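Local coordinates for protein SmhA (PDB 7A27) that is the A component of a tripartite alpha-pore-forming toxin and probably acts with two partner proteins to form membrane pores, at residues A[189-201]-A[351-365]. Residues are numbered along the deposited sequence; the frame is centred on the assembly and turned at random.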
ATOM      1  N   LYS A 189      -7.334   5.273  -9.914  1.00 76.46           N
ATOM      2  CA  LYS A 189      -7.351   6.465 -10.798  1.00 79.81           C
ATOM      3  C   LYS A 189      -6.234   7.455 -10.445  1.00 80.14           C
ATOM      4  O   LYS A 189      -6.534   8.678 -10.379  1.00 82.16           O
ATOM      5  CB  LYS A 189      -8.682   7.214 -10.689  1.00 82.67           C
ATOM      6  CG  LYS A 189      -9.952   6.456 -11.057  1.00 84.79           C
ATOM      7  CD  LYS A 189     -11.065   7.509 -11.261  1.00 87.11           C
ATOM      8  CE  LYS A 189     -12.267   7.034 -12.032  1.00 89.35           C
ATOM      9  NZ  LYS A 189     -12.721   5.747 -11.474  1.00 89.48           N
ATOM     10  N   ALA A 190      -4.997   6.966 -10.262  1.00 79.47           N
ATOM     11  CA  ALA A 190      -3.773   7.761  -9.973  1.00 78.19           C
ATOM     12  C   ALA A 190      -4.017   8.755  -8.827  1.00 78.49           C
ATOM     13  O   ALA A 190      -3.596   9.929  -8.970  1.00 78.17           O
ATOM     14  CB  ALA A 190      -3.293   8.472 -11.217  1.00 77.92           C
ATOM     15  N   GLY A 191      -4.680   8.298  -7.755  1.00 77.95           N
ATOM     16  CA  GLY A 191      -4.876   9.059  -6.506  1.00 78.20           C
ATOM     17  C   GLY A 191      -6.243   9.698  -6.369  1.00 79.68           C
ATOM     18  O   GLY A 191      -6.648   9.956  -5.213  1.00 79.14           O
ATOM     19  N   GLU A 192      -6.935   9.946  -7.483  1.00 80.47           N
ATOM     20  CA  GLU A 192      -8.248  10.644  -7.484  1.00 83.34           C
ATOM     21  C   GLU A 192      -9.394   9.646  -7.381  1.00 83.23           C
ATOM     22  O   GLU A 192     -10.544  10.089  -7.349  1.00 85.64           O
ATOM     23  CB  GLU A 192      -8.340  11.543  -8.720  1.00 86.86           C
ATOM     24  CG  GLU A 192      -7.477  12.790  -8.579  1.00 89.22           C
ATOM     25  CD  GLU A 192      -6.961  13.414  -9.869  1.00 91.62           C
ATOM     26  OE1 GLU A 192      -7.669  13.314 -10.892  1.00 91.28           O
ATOM     27  OE2 GLU A 192      -5.816  13.961  -9.847  1.00 93.26           O
ATOM     28  N   GLY A 193      -9.112   8.349  -7.255  1.00 82.69           N
ATOM     29  CA  GLY A 193     -10.166   7.318  -7.213  1.00 82.38           C
ATOM     30  C   GLY A 193     -10.667   7.081  -5.806  1.00 80.30           C
ATOM     31  O   GLY A 193      -9.997   7.533  -4.866  1.00 78.45           O
ATOM     32  N   VAL A 194     -11.817   6.412  -5.696  1.00 81.08           N
ATOM     33  CA  VAL A 194     -12.444   5.948  -4.420  1.00 80.27           C
ATOM     34  C   VAL A 194     -12.408   4.414  -4.454  1.00 78.05           C
ATOM     35  O   VAL A 194     -13.305   3.822  -5.012  1.00 77.48           O
ATOM     36  CB  VAL A 194     -13.864   6.504  -4.255  1.00 81.01           C
ATOM     37  CG1 VAL A 194     -14.515   6.039  -2.959  1.00 80.26           C
ATOM     38  CG2 VAL A 194     -13.839   8.022  -4.347  1.00 81.40           C
ATOM     39  N   VAL A 195     -11.344   3.843  -3.893  1.00 76.50           N
ATOM     40  CA  VAL A 195     -10.975   2.410  -4.051  1.00 76.13           C
ATOM     41  C   VAL A 195     -11.917   1.495  -3.273  1.00 75.89           C
ATOM     42  O   VAL A 195     -12.305   1.811  -2.153  1.00 76.57           O
ATOM     43  CB  VAL A 195      -9.514   2.129  -3.653  1.00 74.62           C
ATOM     44  CG1 VAL A 195      -8.563   3.031  -4.414  1.00 74.30           C
ATOM     45  CG2 VAL A 195      -9.288   2.215  -2.155  1.00 74.83           C
ATOM     46  N   GLN A 196     -12.142   0.327  -3.862  1.00 75.90           N
ATOM     47  CA  GLN A 196     -12.899  -0.812  -3.308  1.00 77.83           C
ATOM     48  C   GLN A 196     -12.454  -2.059  -4.099  1.00 74.63           C
ATOM     49  O   GLN A 196     -12.433  -2.019  -5.338  1.00 74.17           O
ATOM     50  CB  GLN A 196     -14.392  -0.502  -3.442  1.00 84.29           C
ATOM     51  CG  GLN A 196     -15.324  -1.445  -2.677  1.00 87.70           C
ATOM     52  CD  GLN A 196     -15.600  -1.080  -1.234  1.00 89.00           C
ATOM     53  OE1 GLN A 196     -14.699  -0.921  -0.396  1.00 87.75           O
ATOM     54  NE2 GLN A 196     -16.890  -1.002  -0.928  1.00 89.74           N
ATOM     55  N   LEU A 197     -12.093  -3.127  -3.389  1.00 71.61           N
ATOM     56  CA  LEU A 197     -11.871  -4.487  -3.946  1.00 69.50           C
ATOM     57  C   LEU A 197     -12.731  -5.455  -3.138  1.00 68.36           C
ATOM     58  O   LEU A 197     -12.931  -5.195  -1.956  1.00 70.33           O
ATOM     59  CB  LEU A 197     -10.386  -4.841  -3.844  1.00 69.30           C
ATOM     60  CG  LEU A 197      -9.458  -4.179  -4.864  1.00 68.48           C
ATOM     61  CD1 LEU A 197      -8.046  -4.730  -4.741  1.00 66.33           C
ATOM     62  CD2 LEU A 197      -9.990  -4.361  -6.275  1.00 69.47           C
ATOM     63  N   GLY A 198     -13.254  -6.508  -3.752  1.00 67.74           N
ATOM     64  CA  GLY A 198     -14.109  -7.496  -3.067  1.00 67.72           C
ATOM     65  C   GLY A 198     -13.377  -8.810  -2.879  1.00 66.42           C
ATOM     66  O   GLY A 198     -12.151  -8.827  -3.054  1.00 64.52           O
ATOM     67  N   GLN A 199     -14.117  -9.871  -2.545  1.00 66.82           N
ATOM     68  CA  GLN A 199     -13.585 -11.247  -2.381  1.00 65.84           C
ATOM     69  C   GLN A 199     -14.719 -12.250  -2.559  1.00 67.48           C
ATOM     70  O   GLN A 199     -15.897 -11.854  -2.438  1.00 71.52           O
ATOM     71  CB  GLN A 199     -12.956 -11.427  -1.002  1.00 65.54           C
ATOM     72  CG  GLN A 199     -13.897 -11.210   0.177  1.00 66.57           C
ATOM     73  CD  GLN A 199     -13.273 -11.695   1.470  1.00 66.20           C
ATOM     74  OE1 GLN A 199     -12.885 -12.861   1.597  1.00 66.52           O
ATOM     75  NE2 GLN A 199     -13.160 -10.803   2.443  1.00 64.87           N
ATOM     76  N   SER A 200     -14.375 -13.503  -2.844  1.00 66.57           N
ATOM     77  CA  SER A 200     -15.325 -14.638  -2.994  1.00 67.28           C
ATOM     78  C   SER A 200     -14.525 -15.939  -2.994  1.00 67.16           C
ATOM     79  O   SER A 200     -13.266 -15.872  -3.142  1.00 68.72           O
ATOM     80  CB  SER A 200     -16.156 -14.515  -4.240  1.00 67.37           C
ATOM     81  OG  SER A 200     -15.391 -14.773  -5.411  1.00 66.43           O
ATOM     82  N   ILE A 201     -15.187 -17.070  -2.797  1.00 67.31           N
ATOM     83  CA  ILE A 201     -14.511 -18.387  -2.935  1.00 67.70           C
ATOM     84  C   ILE A 201     -14.278 -18.565  -4.446  1.00 67.49           C
ATOM     85  O   ILE A 201     -15.212 -18.252  -5.221  1.00 67.54           O
ATOM     86  CB  ILE A 201     -15.346 -19.524  -2.320  1.00 69.93           C
ATOM     87  CG1 ILE A 201     -15.778 -19.224  -0.876  1.00 70.27           C
ATOM     88  CG2 ILE A 201     -14.616 -20.863  -2.484  1.00 70.19           C
ATOM     89  CD1 ILE A 201     -14.652 -18.897   0.063  1.00 69.10           C
ATOM     90  N   ASN A 351      -8.516  12.658   0.273  1.00 75.49           N
ATOM     91  CA  ASN A 351      -9.068  11.496  -0.483  1.00 76.41           C
ATOM     92  C   ASN A 351      -8.327  10.214  -0.068  1.00 74.31           C
ATOM     93  O   ASN A 351      -8.978   9.167   0.030  1.00 72.53           O
ATOM     94  CB  ASN A 351      -9.063  11.716  -2.003  1.00 76.87           C
ATOM     95  CG  ASN A 351      -9.803  10.620  -2.760  1.00 78.02           C
ATOM     96  OD1 ASN A 351     -10.904  10.220  -2.380  1.00 80.19           O
ATOM     97  ND2 ASN A 351      -9.225  10.118  -3.839  1.00 76.76           N
ATOM     98  N   ALA A 352      -7.016  10.281   0.149  1.00 74.11           N
ATOM     99  CA  ALA A 352      -6.193   9.116   0.552  1.00 74.46           C
ATOM    100  C   ALA A 352      -6.649   8.634   1.931  1.00 74.91           C
ATOM    101  O   ALA A 352      -6.781   7.403   2.109  1.00 76.47           O
ATOM    102  CB  ALA A 352      -4.728   9.453   0.544  1.00 74.20           C
ATOM    103  N   LYS A 353      -6.919   9.568   2.851  1.00 74.81           N
ATOM    104  CA  LYS A 353      -7.366   9.247   4.236  1.00 75.34           C
ATOM    105  C   LYS A 353      -8.761   8.616   4.187  1.00 76.15           C
ATOM    106  O   LYS A 353      -9.008   7.685   4.980  1.00 77.88           O
ATOM    107  CB  LYS A 353      -7.361  10.484   5.139  1.00 77.05           C
ATOM    108  CG  LYS A 353      -5.979  10.989   5.515  1.00 76.23           C
ATOM    109  CD  LYS A 353      -5.969  12.294   6.263  1.00 76.89           C
ATOM    110  CE  LYS A 353      -6.607  12.175   7.625  1.00 78.76           C
ATOM    111  NZ  LYS A 353      -6.470  13.454   8.366  1.00 80.77           N
ATOM    112  N   ALA A 354      -9.648   9.131   3.330  1.00 76.39           N
ATOM    113  CA  ALA A 354     -11.015   8.605   3.125  1.00 77.39           C
ATOM    114  C   ALA A 354     -10.905   7.177   2.577  1.00 76.22           C
ATOM    115  O   ALA A 354     -11.675   6.318   3.019  1.00 77.30           O
ATOM    116  CB  ALA A 354     -11.811   9.495   2.207  1.00 78.04           C
ATOM    117  N   ASN A 355      -9.957   6.941   1.675  1.00 74.01           N
ATOM    118  CA  ASN A 355      -9.716   5.612   1.061  1.00 72.80           C
ATOM    119  C   ASN A 355      -9.192   4.640   2.124  1.00 72.21           C
ATOM    120  O   ASN A 355      -9.714   3.521   2.189  1.00 70.22           O
ATOM    121  CB  ASN A 355      -8.787   5.701  -0.154  1.00 72.37           C
ATOM    122  CG  ASN A 355      -9.500   6.028  -1.454  1.00 73.61           C
ATOM    123  OD1 ASN A 355     -10.667   5.698  -1.633  1.00 74.76           O
ATOM    124  ND2 ASN A 355      -8.776   6.616  -2.393  1.00 73.33           N
ATOM    125  N   TYR A 356      -8.210   5.037   2.940  1.00 71.68           N
ATOM    126  CA  TYR A 356      -7.658   4.156   4.007  1.00 69.83           C
ATOM    127  C   TYR A 356      -8.772   3.798   4.984  1.00 72.28           C
ATOM    128  O   TYR A 356      -8.708   2.700   5.551  1.00 75.95           O
ATOM    129  CB  TYR A 356      -6.500   4.808   4.763  1.00 68.06           C
ATOM    130  CG  TYR A 356      -5.163   4.811   4.058  1.00 66.00           C
ATOM    131  CD1 TYR A 356      -4.471   3.632   3.839  1.00 64.44           C
ATOM    132  CD2 TYR A 356      -4.550   5.991   3.685  1.00 65.19           C
ATOM    133  CE1 TYR A 356      -3.232   3.620   3.214  1.00 63.18           C
ATOM    134  CE2 TYR A 356      -3.331   5.992   3.050  1.00 64.44           C
ATOM    135  CZ  TYR A 356      -2.653   4.812   2.822  1.00 63.09           C
ATOM    136  OH  TYR A 356      -1.432   4.875   2.210  1.00 60.07           O
ATOM    137  N   ALA A 357      -9.747   4.687   5.187  1.00 73.39           N
ATOM    138  CA  ALA A 357     -10.894   4.439   6.093  1.00 75.96           C
ATOM    139  C   ALA A 357     -11.837   3.431   5.436  1.00 77.58           C
ATOM    140  O   ALA A 357     -12.138   2.416   6.084  1.00 81.23           O
ATOM    141  CB  ALA A 357     -11.611   5.720   6.438  1.00 75.93           C
ATOM    142  N   GLY A 358     -12.249   3.693   4.190  1.00 77.68           N
ATOM    143  CA  GLY A 358     -13.242   2.904   3.432  1.00 78.69           C
ATOM    144  C   GLY A 358     -12.732   1.527   3.062  1.00 78.53           C
ATOM    145  O   GLY A 358     -13.505   0.547   3.187  1.00 79.28           O
ATOM    146  N   ASN A 359     -11.458   1.448   2.677  1.00 78.23           N
ATOM    147  CA  ASN A 359     -10.793   0.205   2.210  1.00 77.80           C
ATOM    148  C   ASN A 359     -10.391  -0.686   3.392  1.00 76.90           C
ATOM    149  O   ASN A 359      -9.638  -1.652   3.133  1.00 76.81           O
ATOM    150  CB  ASN A 359      -9.572   0.523   1.345  1.00 76.97           C
ATOM    151  CG  ASN A 359      -9.063  -0.669   0.560  1.00 77.44           C
ATOM    152  OD1 ASN A 359      -9.850  -1.479   0.072  1.00 79.30           O
ATOM    153  ND2 ASN A 359      -7.750  -0.781   0.437  1.00 77.80           N
ATOM    154  N   ASN A 360     -10.891  -0.420   4.611  1.00 76.35           N
ATOM    155  CA  ASN A 360     -10.568  -1.236   5.810  1.00 75.78           C
ATOM    156  C   ASN A 360     -11.340  -2.556   5.755  1.00 75.62           C
ATOM    157  O   ASN A 360     -10.938  -3.493   6.456  1.00 74.27           O
ATOM    158  CB  ASN A 360     -10.870  -0.545   7.138  1.00 76.60           C
ATOM    159  CG  ASN A 360     -10.317  -1.338   8.309  1.00 78.35           C
ATOM    160  OD1 ASN A 360      -9.136  -1.701   8.335  1.00 80.53           O
ATOM    161  ND2 ASN A 360     -11.149  -1.635   9.286  1.00 77.86           N
ATOM    162  N   ILE A 361     -12.412  -2.611   4.967  1.00 77.17           N
ATOM    163  CA  ILE A 361     -13.277  -3.818   4.821  1.00 79.33           C
ATOM    164  C   ILE A 361     -13.185  -4.318   3.371  1.00 77.58           C
ATOM    165  O   ILE A 361     -13.141  -3.482   2.460  1.00 77.75           O
ATOM    166  CB  ILE A 361     -14.727  -3.531   5.283  1.00 83.02           C
ATOM    167  CG1 ILE A 361     -15.593  -4.796   5.233  1.00 87.31           C
ATOM    168  CG2 ILE A 361     -15.343  -2.389   4.492  1.00 83.09           C
ATOM    169  CD1 ILE A 361     -15.081  -5.983   6.062  1.00 87.69           C
ATOM    170  N   LEU A 362     -13.115  -5.642   3.181  1.00 75.83           N
ATOM    171  CA  LEU A 362     -13.030  -6.338   1.866  1.00 74.05           C
ATOM    172  C   LEU A 362     -14.338  -7.093   1.666  1.00 75.82           C
ATOM    173  O   LEU A 362     -14.434  -8.281   1.971  1.00 76.00           O
ATOM    174  CB  LEU A 362     -11.834  -7.294   1.886  1.00 72.31           C
ATOM    175  CG  LEU A 362     -11.451  -7.941   0.556  1.00 70.91           C
ATOM    176  CD1 LEU A 362     -10.941  -6.883  -0.413  1.00 69.49           C
ATOM    177  CD2 LEU A 362     -10.392  -9.031   0.767  1.00 70.22           C
ATOM    178  N   PRO A 363     -15.387  -6.416   1.141  1.00 77.76           N
ATOM    179  CA  PRO A 363     -16.722  -7.015   1.041  1.00 79.44           C
ATOM    180  C   PRO A 363     -16.846  -8.277   0.180  1.00 80.48           C
ATOM    181  O   PRO A 363     -16.071  -8.430  -0.696  1.00 78.50           O
ATOM    182  CB  PRO A 363     -17.546  -5.880   0.412  1.00 80.03           C
ATOM    183  CG  PRO A 363     -16.540  -4.980  -0.264  1.00 77.98           C
ATOM    184  CD  PRO A 363     -15.343  -5.025   0.651  1.00 76.96           C
ATOM    185  N   GLU A 364     -17.843  -9.125   0.447  1.00 86.23           N
ATOM    186  CA  GLU A 364     -18.179 -10.320  -0.381  1.00 90.59           C
ATOM    187  C   GLU A 364     -18.809  -9.838  -1.702  1.00 93.05           C
ATOM    188  O   GLU A 364     -19.446  -8.761  -1.691  1.00 92.06           O
ATOM    189  CB  GLU A 364     -19.182 -11.240   0.322  1.00 94.27           C
ATOM    190  CG  GLU A 364     -18.716 -11.784   1.670  1.00 95.82           C
ATOM    191  CD  GLU A 364     -17.651 -12.864   1.621  1.00 96.49           C
ATOM    192  OE1 GLU A 364     -17.559 -13.579   0.582  1.00 97.85           O
ATOM    193  OE2 GLU A 364     -16.922 -13.010   2.635  1.00 96.46           O
ATOM    194  N   VAL A 365     -18.644 -10.583  -2.801  1.00 96.96           N
ATOM    195  CA  VAL A 365     -19.322 -10.247  -4.099  1.00101.31           C
ATOM    196  C   VAL A 365     -20.006 -11.500  -4.645  1.00103.71           C
ATOM    197  O   VAL A 365     -19.448 -12.575  -4.493  1.00100.56           O
ATOM    198  CB  VAL A 365     -18.411  -9.559  -5.129  1.00100.04           C
ATOM    199  CG1 VAL A 365     -18.112  -8.132  -4.700  1.00100.77           C
ATOM    200  CG2 VAL A 365     -17.148 -10.350  -5.353  1.00 98.49           C
TER
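Asn351 and Asn355, one turn apart on helix 325-358, grip the loop that follows helix 160-188. Asn351 holds its CG trans to the backbone N (chi1 -172°), which turns the amide to the loop. Its ND2 donates to Gly191 O at 2.9 Å and also to Gly193 O. Asn355 ND2 gives Gly193 O a second, straighter bond of 2.9 Å (168°). The two amides reach this carbonyl from opposite faces of its plane. Asn355 also accepts: Val195 N lies 3.0 Å from its OD1, above the plane of the amide carbonyl. Val195 CG2 packs on Asn359 CB at 3.9 Å. Asn359 is a calcium-binding residue of this protein, with no calcium bound here.

Gln199 CG sits between its backbone N and carbonyl carbon (chi1 60°), and the extended chain beyond it crosses Leu362 obliquely. Its NE2 donates to Leu362 O at 2.9 Å, in the carbonyl plane, and to Ser37 of helix 14-37. Leu362 CD1 packs on Leu197 CB. Val365 N donates to Gln199 O at 3.0 Å, and Gln199 N bonds weakly to Pro363 O.

These backbone bonds form a single parallel bridge, Gln199 with Glu364, setting the C-terminal tail beside strand 198-206. The asparagine pair ties the loop between helix 160-188 and that strand to the toxin's long-helix bundle.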